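Local structure of QdtA (Thermoanaerobacterium thermosaccharolyticum, 4ZU5) at residues A[3-12]-A[85-95]. The protein belongs to the WxcM-like family of the cupin clan, small beta-barrel proteins, and holds thymidine in a pocket. Numbering follows the deposited sequence.
Sequences YNVALIKFKD and PSVGLYIGPLV. Unlike the reference sequence in segment 85-95: Leu94 (reference Phe), Val95 (reference Leu).
From Asn4 to Phe10 the chain runs antiparallel to Ser86–Gly92, the axes of strands 5-9 and 87-91 4.6 Å apart; strand 5-9 is the outermost strand, within this chain, of one of the two sheets of the cupin beta-barrel. Ala6–Tyr90 and Ile8–Gly88 are hydrogen-bonded pairs; Val5–Ile91, Leu7–Leu89 and Lys9–Val87 are non-hydrogen-bonded ones. Beyond the strands, Phe10 N still donates to Ser86 O.

On the face that carries Val5, Leu7 and Leu89 the aliphatic side chains meet. Leu89 CD1 lies between two neighbours, 3.7 Å from Val5 CG1 and 3.9 Å from Leu7 CD2, and both Val5 and Leu89 continue onto strand 67-73 of the second sheet, as suits branched aliphatic chains between two layers. On the other face Ile8 CD1 packs 4.0 Å from Tyr90 CB, while Tyr90 OH reaches His57. Gly88, lacking a side chain, leaves room for Phe10, whose CE1 comes within 3.6 Å of Gly88 N; Phe10 also packs on Tyr38 of the second subunit.

Polar side chains tie both ends. Asn4 ND2 donates to Pro93 O at 2.8 Å, with the acceptor almost exactly in the amide plane. At the other end Lys9, bent at chi2 (80°) and chi4 (68°), turns forward past the end of its strand: NZ donates to Phe10 O (3.0 Å) and to Ser86 OG (3.1 Å), a hydroxyl also bonded to Asp84 OD1.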
loop_
_atom_site.group_PDB
_atom_site.type_symbol
_atom_site.label_atom_id
_atom_site.label_comp_id
_atom_site.label_asym_id
_atom_site.label_seq_id
_atom_site.Cartn_x
_atom_site.Cartn_y
_atom_site.Cartn_z
ATOM N N TYR A 3 11.652 -14.632 -17.199
ATOM C CA TYR A 3 12.153 -14.974 -15.867
ATOM C C TYR A 3 11.948 -13.880 -14.830
ATOM O O TYR A 3 11.960 -12.712 -15.151
ATOM C CB TYR A 3 13.642 -15.271 -15.936
ATOM C CG TYR A 3 14.033 -16.485 -16.734
ATOM C CD1 TYR A 3 14.766 -16.369 -17.911
ATOM C CD2 TYR A 3 13.678 -17.759 -16.312
ATOM C CE1 TYR A 3 15.118 -17.490 -18.648
ATOM C CE2 TYR A 3 14.006 -18.868 -17.050
ATOM C CZ TYR A 3 14.741 -18.723 -18.208
ATOM O OH TYR A 3 15.064 -19.853 -18.884
ATOM N N ASN A 4 11.861 -14.274 -13.566
ATOM C CA ASN A 4 11.976 -13.398 -12.407
ATOM C C ASN A 4 10.748 -12.508 -12.231
ATOM O O ASN A 4 10.809 -11.426 -11.619
ATOM C CB ASN A 4 13.270 -12.583 -12.403
ATOM C CG ASN A 4 14.527 -13.451 -12.344
ATOM O OD1 ASN A 4 14.501 -14.710 -12.425
ATOM N ND2 ASN A 4 15.647 -12.780 -12.154
ATOM N N VAL A 5 9.635 -12.997 -12.730
ATOM C CA VAL A 5 8.370 -12.288 -12.674
ATOM C C VAL A 5 7.237 -13.248 -12.390
ATOM O O VAL A 5 7.262 -14.362 -12.900
ATOM C CB VAL A 5 8.140 -11.560 -14.023
ATOM C CG1 VAL A 5 6.776 -10.895 -14.067
ATOM C CG2 VAL A 5 9.202 -10.500 -14.196
ATOM N N ALA A 6 6.207 -12.825 -11.650
ATOM C CA ALA A 6 5.019 -13.645 -11.443
ATOM C C ALA A 6 3.853 -12.749 -11.117
ATOM O O ALA A 6 4.021 -11.666 -10.576
ATOM C CB ALA A 6 5.158 -14.643 -10.311
ATOM N N LEU A 7 2.693 -13.308 -11.396
ATOM C CA LEU A 7 1.437 -12.810 -10.874
ATOM C C LEU A 7 1.063 -13.555 -9.631
ATOM O O LEU A 7 0.865 -14.788 -9.621
ATOM C CB LEU A 7 0.357 -12.922 -11.935
ATOM C CG LEU A 7 0.583 -11.942 -13.069
ATOM C CD1 LEU A 7 -0.339 -12.378 -14.203
ATOM C CD2 LEU A 7 0.314 -10.499 -12.709
ATOM N N ILE A 8 0.800 -12.789 -8.592
ATOM C CA ILE A 8 0.439 -13.332 -7.318
ATOM C C ILE A 8 -0.991 -12.949 -6.965
ATOM O O ILE A 8 -1.392 -11.804 -7.161
ATOM C CB ILE A 8 1.350 -12.765 -6.243
ATOM C CG1 ILE A 8 2.748 -13.355 -6.344
ATOM C CG2 ILE A 8 0.820 -13.167 -4.872
ATOM C CD1 ILE A 8 3.620 -12.622 -5.316
ATOM N N LYS A 9 -1.756 -13.905 -6.484
ATOM C CA LYS A 9 -3.157 -13.658 -6.209
ATOM C C LYS A 9 -3.337 -13.541 -4.722
ATOM O O LYS A 9 -2.873 -14.355 -3.945
ATOM C CB LYS A 9 -4.052 -14.773 -6.805
ATOM C CG LYS A 9 -5.553 -14.620 -6.545
ATOM C CD LYS A 9 -6.105 -13.610 -7.538
ATOM C CE LYS A 9 -7.614 -13.524 -7.498
ATOM N NZ LYS A 9 -8.001 -12.943 -6.206
ATOM N N PHE A 10 -4.004 -12.477 -4.313
ATOM C CA PHE A 10 -4.312 -12.216 -2.926
ATOM C C PHE A 10 -5.786 -12.530 -2.644
ATOM O O PHE A 10 -6.573 -12.662 -3.571
ATOM C CB PHE A 10 -3.993 -10.737 -2.628
ATOM C CG PHE A 10 -2.565 -10.371 -2.893
ATOM C CD1 PHE A 10 -2.245 -9.310 -3.726
ATOM C CD2 PHE A 10 -1.544 -11.089 -2.332
ATOM C CE1 PHE A 10 -0.923 -8.961 -3.972
ATOM C CE2 PHE A 10 -0.215 -10.780 -2.587
ATOM C CZ PHE A 10 0.101 -9.718 -3.408
ATOM N N LYS A 11 -6.108 -12.656 -1.356
ATOM C CA LYS A 11 -7.457 -12.766 -0.863
ATOM C C LYS A 11 -8.165 -11.445 -1.152
ATOM O O LYS A 11 -7.609 -10.356 -0.952
ATOM C CB LYS A 11 -7.393 -13.009 0.639
ATOM C CG LYS A 11 -8.677 -13.565 1.220
ATOM C CD LYS A 11 -8.483 -14.138 2.629
ATOM C CE LYS A 11 -9.783 -14.807 3.095
ATOM N NZ LYS A 11 -9.781 -15.282 4.514
ATOM N N ASP A 12 -9.400 -11.539 -1.647
ATOM C CA ASP A 12 -10.304 -10.393 -1.836
ATOM C C ASP A 12 -11.546 -10.611 -0.978
ATOM O O ASP A 12 -12.406 -11.397 -1.350
ATOM C CB ASP A 12 -10.718 -10.303 -3.300
ATOM C CG ASP A 12 -11.681 -9.159 -3.564
ATOM O OD1 ASP A 12 -11.890 -8.330 -2.663
ATOM O OD2 ASP A 12 -12.215 -9.087 -4.681
ATOM N N PRO A 85 -7.142 -4.977 -7.824
ATOM C CA PRO A 85 -6.394 -4.833 -6.586
ATOM C C PRO A 85 -5.984 -6.148 -5.888
ATOM O O PRO A 85 -5.130 -6.118 -4.999
ATOM C CB PRO A 85 -7.340 -4.003 -5.705
ATOM C CG PRO A 85 -8.219 -3.255 -6.671
ATOM C CD PRO A 85 -8.387 -4.192 -7.848
ATOM N N SER A 86 -6.581 -7.291 -6.237
ATOM C CA SER A 86 -6.224 -8.555 -5.581
ATOM C C SER A 86 -5.165 -9.328 -6.293
ATOM O O SER A 86 -4.939 -10.506 -5.948
ATOM C CB SER A 86 -7.447 -9.470 -5.476
ATOM O OG SER A 86 -7.906 -9.853 -6.764
ATOM N N VAL A 87 -4.537 -8.711 -7.273
ATOM C CA VAL A 87 -3.444 -9.335 -8.044
ATOM C C VAL A 87 -2.183 -8.476 -7.964
ATOM O O VAL A 87 -2.197 -7.276 -8.250
ATOM C CB VAL A 87 -3.832 -9.533 -9.513
ATOM C CG1 VAL A 87 -2.660 -9.962 -10.378
ATOM C CG2 VAL A 87 -4.965 -10.548 -9.598
ATOM N N GLY A 88 -1.079 -9.089 -7.551
ATOM C CA GLY A 88 0.203 -8.398 -7.513
ATOM C C GLY A 88 1.157 -8.923 -8.572
ATOM O O GLY A 88 1.131 -10.130 -8.900
ATOM N N LEU A 89 2.039 -8.042 -9.018
ATOM C CA LEU A 89 3.087 -8.402 -9.975
ATOM C C LEU A 89 4.393 -8.407 -9.212
ATOM O O LEU A 89 4.946 -7.365 -8.850
ATOM C CB LEU A 89 3.109 -7.439 -11.165
ATOM C CG LEU A 89 4.193 -7.686 -12.219
ATOM C CD1 LEU A 89 3.832 -8.944 -12.960
ATOM C CD2 LEU A 89 4.214 -6.497 -13.156
ATOM N N TYR A 90 4.905 -9.609 -9.011
ATOM C CA TYR A 90 6.226 -9.789 -8.413
ATOM C C TYR A 90 7.269 -9.604 -9.464
ATOM O O TYR A 90 7.211 -10.204 -10.549
ATOM C CB TYR A 90 6.372 -11.215 -7.894
ATOM C CG TYR A 90 7.788 -11.610 -7.511
ATOM C CD1 TYR A 90 8.420 -11.072 -6.408
ATOM C CD2 TYR A 90 8.529 -12.445 -8.312
ATOM C CE1 TYR A 90 9.761 -11.353 -6.148
ATOM C CE2 TYR A 90 9.851 -12.746 -8.043
ATOM C CZ TYR A 90 10.464 -12.222 -6.935
ATOM O OH TYR A 90 11.804 -12.575 -6.705
ATOM N N ILE A 91 8.261 -8.806 -9.113
ATOM C CA ILE A 91 9.388 -8.568 -9.994
ATOM C C ILE A 91 10.661 -8.739 -9.220
ATOM O O ILE A 91 10.967 -7.965 -8.350
ATOM C CB ILE A 91 9.391 -7.146 -10.612
ATOM C CG1 ILE A 91 8.093 -6.895 -11.360
ATOM C CG2 ILE A 91 10.585 -6.972 -11.551
ATOM C CD1 ILE A 91 7.896 -5.452 -11.796
ATOM N N GLY A 92 11.439 -9.727 -9.619
ATOM C CA GLY A 92 12.726 -9.981 -9.056
ATOM C C GLY A 92 13.886 -9.232 -9.685
ATOM O O GLY A 92 13.678 -8.260 -10.374
ATOM N N PRO A 93 15.114 -9.607 -9.322
ATOM C CA PRO A 93 16.318 -8.911 -9.766
ATOM C C PRO A 93 16.514 -8.988 -11.273
ATOM O O PRO A 93 16.131 -9.983 -11.928
ATOM C CB PRO A 93 17.425 -9.678 -9.058
ATOM C CG PRO A 93 16.787 -9.988 -7.749
ATOM C CD PRO A 93 15.423 -10.490 -8.181
ATOM N N LEU A 94 16.985 -7.860 -11.775
ATOM C CA LEU A 94 17.482 -7.732 -13.124
ATOM C C LEU A 94 16.416 -7.849 -14.166
ATOM O O LEU A 94 16.656 -8.295 -15.297
ATOM C CB LEU A 94 18.551 -8.770 -13.386
ATOM C CG LEU A 94 19.852 -8.446 -12.647
ATOM C CD1 LEU A 94 20.833 -9.546 -12.965
ATOM C CD2 LEU A 94 20.460 -7.084 -12.937
ATOM N N VAL A 95 15.254 -7.331 -13.824
ATOM C CA VAL A 95 14.228 -7.146 -14.799
ATOM C C VAL A 95 14.069 -5.643 -14.973
ATOM O O VAL A 95 13.979 -4.930 -13.996
ATOM C CB VAL A 95 12.916 -7.725 -14.286
ATOM C CG1 VAL A 95 11.773 -7.381 -15.228
ATOM C CG2 VAL A 95 13.020 -9.253 -14.144
#